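PDB 3L6D: putative oxidoreductase from Pseudomonas putida, which probably binds NADP and catalyses an oxidation-reduction reaction, as a two-domain member of the 6-phosphogluconate dehydrogenase-like oxidoreductases. Local coordinates for residues B[21-24]-B[25-29]; B[90-94]-B[95-99]; B[217-220]-B[221-225]. All coordinates share one frame; numbering follows the deposited sequence.

Contact 1: B[21-24]-B[25-29]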
ATOM      1  N   GLY B  21       8.864  22.260 -13.103  1.00 30.83           N
ATOM      2  CA  GLY B  21       8.901  23.711 -12.963  1.00 29.96           C
ATOM      3  C   GLY B  21       7.696  24.401 -13.595  1.00 28.16           C
ATOM      4  O   GLY B  21       7.115  25.293 -12.991  1.00 27.84           O
ATOM      5  N   THR B  22       7.300  23.982 -14.796  1.00 27.68           N
ATOM      6  CA  THR B  22       6.122  24.574 -15.444  1.00 27.18           C
ATOM      7  C   THR B  22       4.898  24.390 -14.568  1.00 25.97           C
ATOM      8  O   THR B  22       4.150  25.358 -14.346  1.00 23.58           O
ATOM      9  CB  THR B  22       5.877  24.004 -16.875  1.00 27.86           C
ATOM     10  OG1 THR B  22       7.014  24.305 -17.683  1.00 32.20           O
ATOM     11  CG2 THR B  22       4.630  24.646 -17.513  1.00 33.23           C
ATOM     12  N   ILE B  23       4.682  23.176 -14.032  1.00 26.01           N
ATOM     13  CA  ILE B  23       3.487  23.010 -13.200  1.00 26.88           C
ATOM     14  C   ILE B  23       3.558  23.783 -11.893  1.00 24.63           C
ATOM     15  O   ILE B  23       2.555  24.297 -11.423  1.00 23.22           O
ATOM     16  CB  ILE B  23       2.976  21.528 -12.972  1.00 29.44           C
ATOM     17  CG1 ILE B  23       1.488  21.539 -12.512  1.00 32.97           C
ATOM     18  CG2 ILE B  23       3.704  20.836 -11.875  1.00 32.12           C
ATOM     19  CD1 ILE B  23       0.476  21.728 -13.607  1.00 32.02           C
HETATM   20  N   MSE B  24       4.736  23.857 -11.303  1.00 25.99           N
HETATM   21  CA  MSE B  24       4.892  24.643 -10.088  1.00 25.55           C
HETATM   22  C   MSE B  24       4.538  26.114 -10.341  1.00 23.20           C
HETATM   23  O   MSE B  24       3.753  26.726  -9.581  1.00 22.44           O
HETATM   24  CB  MSE B  24       6.309  24.494  -9.579  1.00 28.08           C
HETATM   25  CG  MSE B  24       6.544  23.128  -8.962  1.00 29.16           C
HETATM   26 SE   MSE B  24       8.374  23.044  -8.273  0.95 35.40          SE
HETATM   27  CE  MSE B  24       8.299  21.393  -7.180  1.00 28.24           C
ATOM     28  N   ALA B  25       5.086  26.676 -11.411  1.00 21.96           N
ATOM     29  CA  ALA B  25       4.750  28.063 -11.779  1.00 21.54           C
ATOM     30  C   ALA B  25       3.236  28.231 -12.002  1.00 22.45           C
ATOM     31  O   ALA B  25       2.653  29.205 -11.524  1.00 23.37           O
ATOM     32  CB  ALA B  25       5.562  28.544 -12.988  1.00 20.32           C
ATOM     33  N   GLN B  26       2.608  27.311 -12.735  1.00 22.44           N
ATOM     34  CA  GLN B  26       1.162  27.454 -13.010  1.00 23.63           C
ATOM     35  C   GLN B  26       0.352  27.408 -11.741  1.00 22.16           C
ATOM     36  O   GLN B  26      -0.561  28.224 -11.537  1.00 22.51           O
ATOM     37  CB  GLN B  26       0.683  26.339 -13.960  1.00 26.83           C
ATOM     38  CG  GLN B  26       1.184  26.458 -15.387  1.00 36.78           C
ATOM     39  CD  GLN B  26       0.832  25.236 -16.253  1.00 30.82           C
ATOM     40  OE1 GLN B  26       0.484  25.377 -17.437  1.00 37.86           O
ATOM     41  NE2 GLN B  26       0.917  24.041 -15.673  1.00 37.59           N
ATOM     42  N   VAL B  27       0.678  26.450 -10.865  1.00 22.18           N
ATOM     43  CA  VAL B  27      -0.047  26.299  -9.594  1.00 22.06           C
ATOM     44  C   VAL B  27       0.075  27.584  -8.764  1.00 20.97           C
ATOM     45  O   VAL B  27      -0.941  28.158  -8.281  1.00 20.63           O
ATOM     46  CB  VAL B  27       0.440  25.006  -8.822  1.00 21.91           C
ATOM     47  CG1 VAL B  27       0.234  25.104  -7.321  1.00 30.67           C
ATOM     48  CG2 VAL B  27      -0.298  23.787  -9.368  1.00 30.02           C
ATOM     49  N   LEU B  28       1.305  28.068  -8.645  1.00 19.67           N
ATOM     50  CA  LEU B  28       1.550  29.298  -7.906  1.00 21.61           C
ATOM     51  C   LEU B  28       0.825  30.501  -8.525  1.00 22.68           C
ATOM     52  O   LEU B  28       0.210  31.276  -7.782  1.00 23.15           O
ATOM     53  CB  LEU B  28       3.059  29.557  -7.760  1.00 22.17           C
ATOM     54  CG  LEU B  28       3.808  28.484  -6.976  1.00 17.69           C
ATOM     55  CD1 LEU B  28       5.336  28.667  -7.218  1.00 22.91           C
ATOM     56  CD2 LEU B  28       3.450  28.604  -5.464  1.00 22.02           C
ATOM     57  N   LEU B  29       0.842  30.641  -9.871  1.00 22.80           N
ATOM     58  CA  LEU B  29       0.032  31.698 -10.512  1.00 23.24           C
ATOM     59  C   LEU B  29      -1.457  31.550 -10.230  1.00 23.95           C
ATOM     60  O   LEU B  29      -2.148  32.544  -9.940  1.00 21.67           O
ATOM     61  CB  LEU B  29       0.214  31.733 -12.030  1.00 23.73           C
ATOM     62  CG  LEU B  29       1.518  32.242 -12.604  1.00 25.09           C
ATOM     63  CD1 LEU B  29       1.568  31.736 -14.041  1.00 23.23           C
ATOM     64  CD2 LEU B  29       1.575  33.816 -12.549  1.00 22.98           C
TER

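Contact 2: B[90-94]-B[95-99]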
ATOM      1  N   ARG B  90      26.491  37.763  -6.872  1.00 29.04           N
ATOM      2  CA  ARG B  90      26.012  38.974  -6.243  1.00 30.40           C
ATOM      3  C   ARG B  90      24.482  38.942  -6.033  1.00 28.09           C
ATOM      4  O   ARG B  90      24.008  39.374  -4.991  1.00 27.09           O
ATOM      5  CB  ARG B  90      26.490  40.222  -7.014  1.00 33.86           C
ATOM      6  CG  ARG B  90      26.535  41.524  -6.213  1.00 59.78           C
ATOM      7  CD  ARG B  90      25.531  42.493  -6.800  1.00 38.86           C
ATOM      8  NE  ARG B  90      25.168  43.660  -5.974  1.00 60.64           N
ATOM      9  CZ  ARG B  90      24.280  43.644  -4.969  1.00 42.32           C
ATOM     10  NH1 ARG B  90      23.681  42.503  -4.598  1.00 60.95           N
ATOM     11  NH2 ARG B  90      24.004  44.767  -4.309  1.00 60.46           N
ATOM     12  N   ALA B  91      23.724  38.392  -6.987  1.00 25.90           N
ATOM     13  CA  ALA B  91      22.246  38.390  -6.876  1.00 24.64           C
ATOM     14  C   ALA B  91      21.672  37.340  -5.923  1.00 22.99           C
ATOM     15  O   ALA B  91      20.489  37.403  -5.587  1.00 22.40           O
ATOM     16  CB  ALA B  91      21.604  38.266  -8.256  1.00 24.87           C
ATOM     17  N   LEU B  92      22.489  36.367  -5.506  1.00 21.52           N
ATOM     18  CA  LEU B  92      22.117  35.439  -4.430  1.00 22.02           C
ATOM     19  C   LEU B  92      21.967  36.081  -3.028  1.00 23.05           C
ATOM     20  O   LEU B  92      21.265  35.524  -2.165  1.00 23.54           O
ATOM     21  CB  LEU B  92      23.150  34.294  -4.351  1.00 21.02           C
ATOM     22  CG  LEU B  92      23.166  33.381  -5.589  1.00 20.74           C
ATOM     23  CD1 LEU B  92      24.359  32.406  -5.563  1.00 21.65           C
ATOM     24  CD2 LEU B  92      21.834  32.567  -5.711  1.00 22.35           C
ATOM     25  N   ALA B  93      22.644  37.208  -2.771  1.00 22.65           N
ATOM     26  CA  ALA B  93      22.692  37.777  -1.404  1.00 22.55           C
ATOM     27  C   ALA B  93      21.263  38.026  -0.911  1.00 21.51           C
ATOM     28  O   ALA B  93      20.463  38.619  -1.644  1.00 21.24           O
ATOM     29  CB  ALA B  93      23.472  39.099  -1.367  1.00 23.08           C
ATOM     30  N   HIS B  94      20.958  37.565   0.306  1.00 19.87           N
ATOM     31  CA  HIS B  94      19.640  37.767   0.904  1.00 21.87           C
ATOM     32  C   HIS B  94      18.474  37.147   0.136  1.00 22.21           C
ATOM     33  O   HIS B  94      17.322  37.560   0.311  1.00 23.20           O
ATOM     34  CB  HIS B  94      19.396  39.247   1.129  1.00 22.62           C
ATOM     35  CG  HIS B  94      20.529  39.912   1.821  1.00 25.76           C
ATOM     36  ND1 HIS B  94      21.042  39.437   3.011  1.00 23.82           N
ATOM     37  CD2 HIS B  94      21.295  40.966   1.463  1.00 23.79           C
ATOM     38  CE1 HIS B  94      22.047  40.206   3.384  1.00 25.53           C
ATOM     39  NE2 HIS B  94      22.212  41.147   2.469  1.00 26.25           N
ATOM     40  N   ARG B  95      18.763  36.133  -0.668  1.00 20.71           N
ATOM     41  CA  ARG B  95      17.699  35.383  -1.359  1.00 21.93           C
ATOM     42  C   ARG B  95      17.713  33.946  -0.908  1.00 22.04           C
ATOM     43  O   ARG B  95      18.755  33.400  -0.577  1.00 23.31           O
ATOM     44  CB  ARG B  95      17.909  35.403  -2.904  1.00 21.86           C
ATOM     45  CG  ARG B  95      17.988  36.810  -3.531  1.00 16.40           C
ATOM     46  CD  ARG B  95      16.666  37.519  -3.233  1.00 23.16           C
ATOM     47  NE  ARG B  95      16.527  38.765  -3.965  1.00 21.36           N
ATOM     48  CZ  ARG B  95      16.943  39.957  -3.537  1.00 25.50           C
ATOM     49  NH1 ARG B  95      17.577  40.090  -2.374  1.00 22.25           N
ATOM     50  NH2 ARG B  95      16.722  41.033  -4.295  1.00 22.57           N
ATOM     51  N   THR B  96      16.555  33.318  -0.920  1.00 22.29           N
ATOM     52  CA  THR B  96      16.472  31.886  -0.605  1.00 22.36           C
ATOM     53  C   THR B  96      16.307  31.136  -1.926  1.00 21.34           C
ATOM     54  O   THR B  96      15.459  31.505  -2.737  1.00 20.32           O
ATOM     55  CB  THR B  96      15.288  31.639   0.304  1.00 22.69           C
ATOM     56  OG1 THR B  96      15.538  32.330   1.532  1.00 20.49           O
ATOM     57  CG2 THR B  96      15.060  30.057   0.574  1.00 21.60           C
ATOM     58  N   ILE B  97      17.165  30.144  -2.157  1.00 20.16           N
ATOM     59  CA  ILE B  97      17.025  29.230  -3.286  1.00 20.57           C
ATOM     60  C   ILE B  97      16.351  28.006  -2.751  1.00 20.74           C
ATOM     61  O   ILE B  97      16.883  27.374  -1.799  1.00 22.14           O
ATOM     62  CB  ILE B  97      18.430  28.800  -3.813  1.00 22.87           C
ATOM     63  CG1 ILE B  97      19.251  30.020  -4.214  1.00 32.47           C
ATOM     64  CG2 ILE B  97      18.325  27.833  -4.993  1.00 32.29           C
ATOM     65  CD1 ILE B  97      18.492  31.012  -5.100  1.00 25.17           C
ATOM     66  N   VAL B  98      15.237  27.618  -3.362  1.00 19.00           N
ATOM     67  CA  VAL B  98      14.555  26.338  -3.016  1.00 19.58           C
ATOM     68  C   VAL B  98      14.787  25.342  -4.163  1.00 19.87           C
ATOM     69  O   VAL B  98      14.246  25.521  -5.262  1.00 19.69           O
ATOM     70  CB  VAL B  98      13.034  26.569  -2.753  1.00 19.33           C
ATOM     71  CG1 VAL B  98      12.367  25.260  -2.210  1.00 23.74           C
ATOM     72  CG2 VAL B  98      12.839  27.691  -1.750  1.00 19.79           C
ATOM     73  N   ASP B  99      15.631  24.340  -3.916  1.00 19.44           N
ATOM     74  CA  ASP B  99      16.199  23.488  -4.946  1.00 21.64           C
ATOM     75  C   ASP B  99      15.485  22.157  -4.980  1.00 21.97           C
ATOM     76  O   ASP B  99      15.697  21.315  -4.089  1.00 20.34           O
ATOM     77  CB  ASP B  99      17.699  23.271  -4.624  1.00 23.02           C
ATOM     78  CG  ASP B  99      18.463  22.549  -5.722  1.00 35.69           C
ATOM     79  OD1 ASP B  99      17.907  22.221  -6.801  1.00 25.95           O
ATOM     80  OD2 ASP B  99      19.662  22.325  -5.495  1.00 25.34           O
TER

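Contact 3: B[217-220]-B[221-225]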
ATOM      1  N   PHE B 217      -8.676  -1.431   2.469  1.00 23.09           N
ATOM      2  CA  PHE B 217      -8.886  -1.318   3.932  1.00 22.18           C
ATOM      3  C   PHE B 217      -7.980  -2.266   4.711  1.00 22.39           C
ATOM      4  O   PHE B 217      -7.321  -1.886   5.681  1.00 23.06           O
ATOM      5  CB  PHE B 217     -10.369  -1.548   4.303  1.00 21.94           C
ATOM      6  CG  PHE B 217     -10.623  -1.553   5.781  1.00 21.69           C
ATOM      7  CD1 PHE B 217     -10.549  -0.361   6.497  1.00 21.50           C
ATOM      8  CD2 PHE B 217     -10.902  -2.730   6.458  1.00 21.22           C
ATOM      9  CE1 PHE B 217     -10.743  -0.335   7.893  1.00 23.08           C
ATOM     10  CE2 PHE B 217     -11.101  -2.727   7.850  1.00 21.34           C
ATOM     11  CZ  PHE B 217     -11.021  -1.526   8.569  1.00 21.62           C
ATOM     12  N   PHE B 218      -7.917  -3.511   4.263  1.00 22.41           N
ATOM     13  CA  PHE B 218      -7.120  -4.500   4.934  1.00 22.61           C
ATOM     14  C   PHE B 218      -5.658  -4.017   5.075  1.00 21.26           C
ATOM     15  O   PHE B 218      -5.090  -4.063   6.159  1.00 20.80           O
ATOM     16  CB  PHE B 218      -7.234  -5.817   4.157  1.00 23.76           C
ATOM     17  CG  PHE B 218      -6.391  -6.919   4.677  1.00 25.38           C
ATOM     18  CD1 PHE B 218      -6.775  -7.655   5.803  1.00 25.04           C
ATOM     19  CD2 PHE B 218      -5.244  -7.277   4.010  1.00 26.29           C
ATOM     20  CE1 PHE B 218      -6.023  -8.711   6.269  1.00 26.06           C
ATOM     21  CE2 PHE B 218      -4.473  -8.351   4.467  1.00 27.49           C
ATOM     22  CZ  PHE B 218      -4.871  -9.060   5.623  1.00 26.27           C
ATOM     23  N   VAL B 219      -5.063  -3.574   3.980  1.00 20.09           N
ATOM     24  CA  VAL B 219      -3.656  -3.089   4.008  1.00 20.06           C
ATOM     25  C   VAL B 219      -3.515  -1.817   4.900  1.00 21.52           C
ATOM     26  O   VAL B 219      -2.628  -1.739   5.742  1.00 22.20           O
ATOM     27  CB  VAL B 219      -3.129  -2.819   2.561  1.00 19.33           C
ATOM     28  CG1 VAL B 219      -1.720  -2.198   2.612  1.00 20.85           C
ATOM     29  CG2 VAL B 219      -3.096  -4.117   1.769  1.00 22.13           C
ATOM     30  N   ALA B 220      -4.405  -0.851   4.724  1.00 21.53           N
ATOM     31  CA  ALA B 220      -4.317   0.407   5.462  1.00 23.01           C
ATOM     32  C   ALA B 220      -4.470   0.146   6.962  1.00 23.53           C
ATOM     33  O   ALA B 220      -3.690   0.638   7.773  1.00 24.30           O
ATOM     34  CB  ALA B 220      -5.390   1.371   4.992  1.00 23.04           C
ATOM     35  N   ASP B 221      -5.440  -0.688   7.327  1.00 23.27           N
ATOM     36  CA  ASP B 221      -5.675  -0.998   8.736  1.00 23.57           C
ATOM     37  C   ASP B 221      -4.480  -1.786   9.289  1.00 24.24           C
ATOM     38  O   ASP B 221      -4.064  -1.551  10.433  1.00 25.15           O
ATOM     39  CB  ASP B 221      -6.976  -1.785   8.899  1.00 24.21           C
ATOM     40  CG  ASP B 221      -7.149  -2.363  10.309  1.00 23.41           C
ATOM     41  OD1 ASP B 221      -6.644  -3.464  10.595  1.00 24.47           O
ATOM     42  OD2 ASP B 221      -7.820  -1.716  11.104  1.00 24.09           O
ATOM     43  N   ALA B 222      -3.911  -2.680   8.476  1.00 24.62           N
ATOM     44  CA  ALA B 222      -2.705  -3.462   8.879  1.00 24.45           C
ATOM     45  C   ALA B 222      -1.457  -2.582   9.111  1.00 25.04           C
ATOM     46  O   ALA B 222      -0.759  -2.746  10.122  1.00 26.32           O
ATOM     47  CB  ALA B 222      -2.399  -4.566   7.880  1.00 23.57           C
ATOM     48  N   LEU B 223      -1.200  -1.634   8.215  1.00 24.35           N
ATOM     49  CA  LEU B 223      -0.081  -0.695   8.393  1.00 24.75           C
ATOM     50  C   LEU B 223      -0.266   0.212   9.614  1.00 25.09           C
ATOM     51  O   LEU B 223       0.676   0.450  10.364  1.00 23.90           O
ATOM     52  CB  LEU B 223       0.144   0.153   7.138  1.00 26.18           C
ATOM     53  CG  LEU B 223       0.524  -0.589   5.844  1.00 26.28           C
ATOM     54  CD1 LEU B 223       0.734   0.395   4.680  1.00 27.65           C
ATOM     55  CD2 LEU B 223       1.777  -1.343   6.080  1.00 26.81           C
ATOM     56  N   GLU B 224      -1.488   0.693   9.810  1.00 25.29           N
ATOM     57  CA  GLU B 224      -1.805   1.528  10.955  1.00 27.85           C
ATOM     58  C   GLU B 224      -1.565   0.742  12.269  1.00 27.10           C
ATOM     59  O   GLU B 224      -0.969   1.242  13.225  1.00 26.55           O
ATOM     60  CB  GLU B 224      -3.253   2.029  10.826  1.00 30.12           C
ATOM     61  CG  GLU B 224      -3.669   3.082  11.856  1.00 62.21           C
ATOM     62  CD  GLU B 224      -2.867   4.399  11.760  1.00 32.75           C
ATOM     63  OE1 GLU B 224      -2.709   4.932  10.628  1.00 63.04           O
ATOM     64  OE2 GLU B 224      -2.446   4.903  12.826  1.00 62.54           O
ATOM     65  N   GLU B 225      -2.004  -0.504  12.301  1.00 26.09           N
ATOM     66  CA  GLU B 225      -1.794  -1.312  13.456  1.00 25.46           C
ATOM     67  C   GLU B 225      -0.297  -1.644  13.685  1.00 23.90           C
ATOM     68  O   GLU B 225       0.167  -1.640  14.826  1.00 23.45           O
ATOM     69  CB  GLU B 225      -2.679  -2.557  13.398  1.00 25.04           C
ATOM     70  CG  GLU B 225      -2.368  -3.575  14.475  1.00 38.02           C
ATOM     71  CD  GLU B 225      -2.840  -3.204  15.894  1.00 28.03           C
ATOM     72  OE1 GLU B 225      -3.493  -2.146  16.105  1.00 37.32           O
ATOM     73  OE2 GLU B 225      -2.534  -4.024  16.804  1.00 38.31           O
TER
HETATM   74  O   HOH W   1      -6.053  -5.398   8.495  1.00 30.81           O

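Contact 1: B[21-24]-B[25-29]
Gln26 turns back toward Thr22 and Ile23 because its CG stands beside the backbone N (chi1 -70°) and the chain then runs extended, carrying the amide along the helix surface toward the preceding turn. Thr22 receives it with its methyl: with OG1 beside the backbone N (chi1 -61°), the hydroxyl faces the previous turn and bonds to the carbonyl of Gly18, while CG2 is left pointing at Gln26, 4.0 Å from its CD. The Ile23 side chain crosses that of Gln26 at about a right angle. The gap of 3.1 Å between Ile23 CD1 and Gln26 NE2 is too short for a carbon and an amide nitrogen, and its exact value is doubtful. One turn apart, Ile23 CG1 and Val27 CG2 meet more loosely at 4.3 Å. Beneath these side chains the helix is regular, with Ala25 N bonded to Gly21 O at 2.9 Å and Gln26 N to Thr22 O at 3.0 Å, and Val27 and Leu28 bonded likewise to Ile23 and Met24. Met24, present as selenomethionine, and Leu28 both reach Ile70 of strand 68-71, whereas Thr22, Ala25 and Gln26 pack on Leu48 of helix 42-50. The helix belongs to the first beta-alpha-beta unit, and Gly21 fits the last glycine of a Rossmann-type GxGxxG pattern. Chemically, Met24 and Leu28 present an apolar side to the sheet, while the Gln26 amide meets Thr22 and Ile23 through their hydrocarbon groups alone, so van der Waals contact rather than hydrogen bonding relates these side chains.

Contact 2: B[90-94]-B[95-99]
The Arg95 guanidinium lies against the turn that precedes it: the carbonyl oxygen of His94 is at its edge, near the plane, while those of Ala91 and Ala93 approach obliquely. NH1 stands 3.3 Å from Ala93 O. With CG beside the backbone N (chi1 -57°), Arg95 CG comes 3.3 Å from Ala91 O, and a bend at chi2 (-60°) turns the chain beyond it back along the turn toward the His94 and Ala93 carbonyls. Helix 59-65 supplies the hydrogen-bond acceptors: NE bonds to the carbonyl of Leu63 and NH2 to that of Ser64. A leucine in place of Arg95 would probably leave these two carbonyls without these donors and weaken the tie between helix 59-65 and the turn. Leu92 to Arg95 form a type II beta turn, closed by Arg95 N to Leu92 O at 3.0 Å; the donor stands well above the carbonyl plane. His94 takes the left-handed backbone conformation that this turn needs at its third position. Past the turn, Leu92 CD2 reaches Ile97 CD1 at 3.7 Å, and both side chains also touch Leu63. The turn thus passes the chain from helix 88-92 into strand 96-99, which runs parallel between strands 68-71 and 121-128 in the sheet.

Contact 3: B[217-220]-B[221-225]
Phe217 and Asp221, one helical turn apart, make a CH-pi contact: the side chains lie side by side, and Asp221 CB sits over one face of the ring, 4.2 Å from its centroid and 17° off the normal. Both have their CG anti to the backbone N (175° for Phe217), which sends ring and carboxylate off the helix in the same direction, their planes 38° apart. Among apolar contacts, Val219 CG1 touches Leu223 CD1 at 4.1 Å, again with the two side chains alongside each other. The helix is kinked at 217-218, but backbone bonds are regular from Asp221 N to Phe217 O at 2.8 Å through to Glu224 N to Ala220 O at 3.0 Å. The carbonyl of Phe218 has two donors, Ala222 N at 2.9 Å and a water; the same water also donates to Asp221 OD1 at 2.9 Å, so it ties the carboxylate to the helix backbone. For Asp221 and Glu224 the strongest polar partners come from the second subunit, salt bridges to its Arg132 and Arg209 respectively, and its His136 and Tyr130 meet the rings of Phe217 and Phe218. Val219 and Leu223 pack on Ala183 and Leu212 of that subunit. The chemistry is that of a mixed dimer interface, in which apolar and aromatic groups join the chains while the Asp221 carboxylate has Arg132 and the water as partners and the ring packs on its CB.

Overall arrangement
Contacts 1 and 2 both belong to the nucleotide-binding domain, their centres about 19 Å apart. Contact 1 lies on a helix packed against the sheet, touching strand 68-71, whereas contact 2 leads into the neighbouring strand 96-99. All three contacts are partly buried. Contacts 1 and 2 each have a buried apolar side, but contact 1 meets its surroundings mostly through hydrocarbon, whereas contact 2 adds an arginine bonded to backbone carbonyls at a more open turn. Contact 3, about 35 Å and 43 Å from the other two between centres, lies on a long helix of the C-terminal domain. Unlike them it is covered by the second subunit, and charged pairs and aromatic rings take over there.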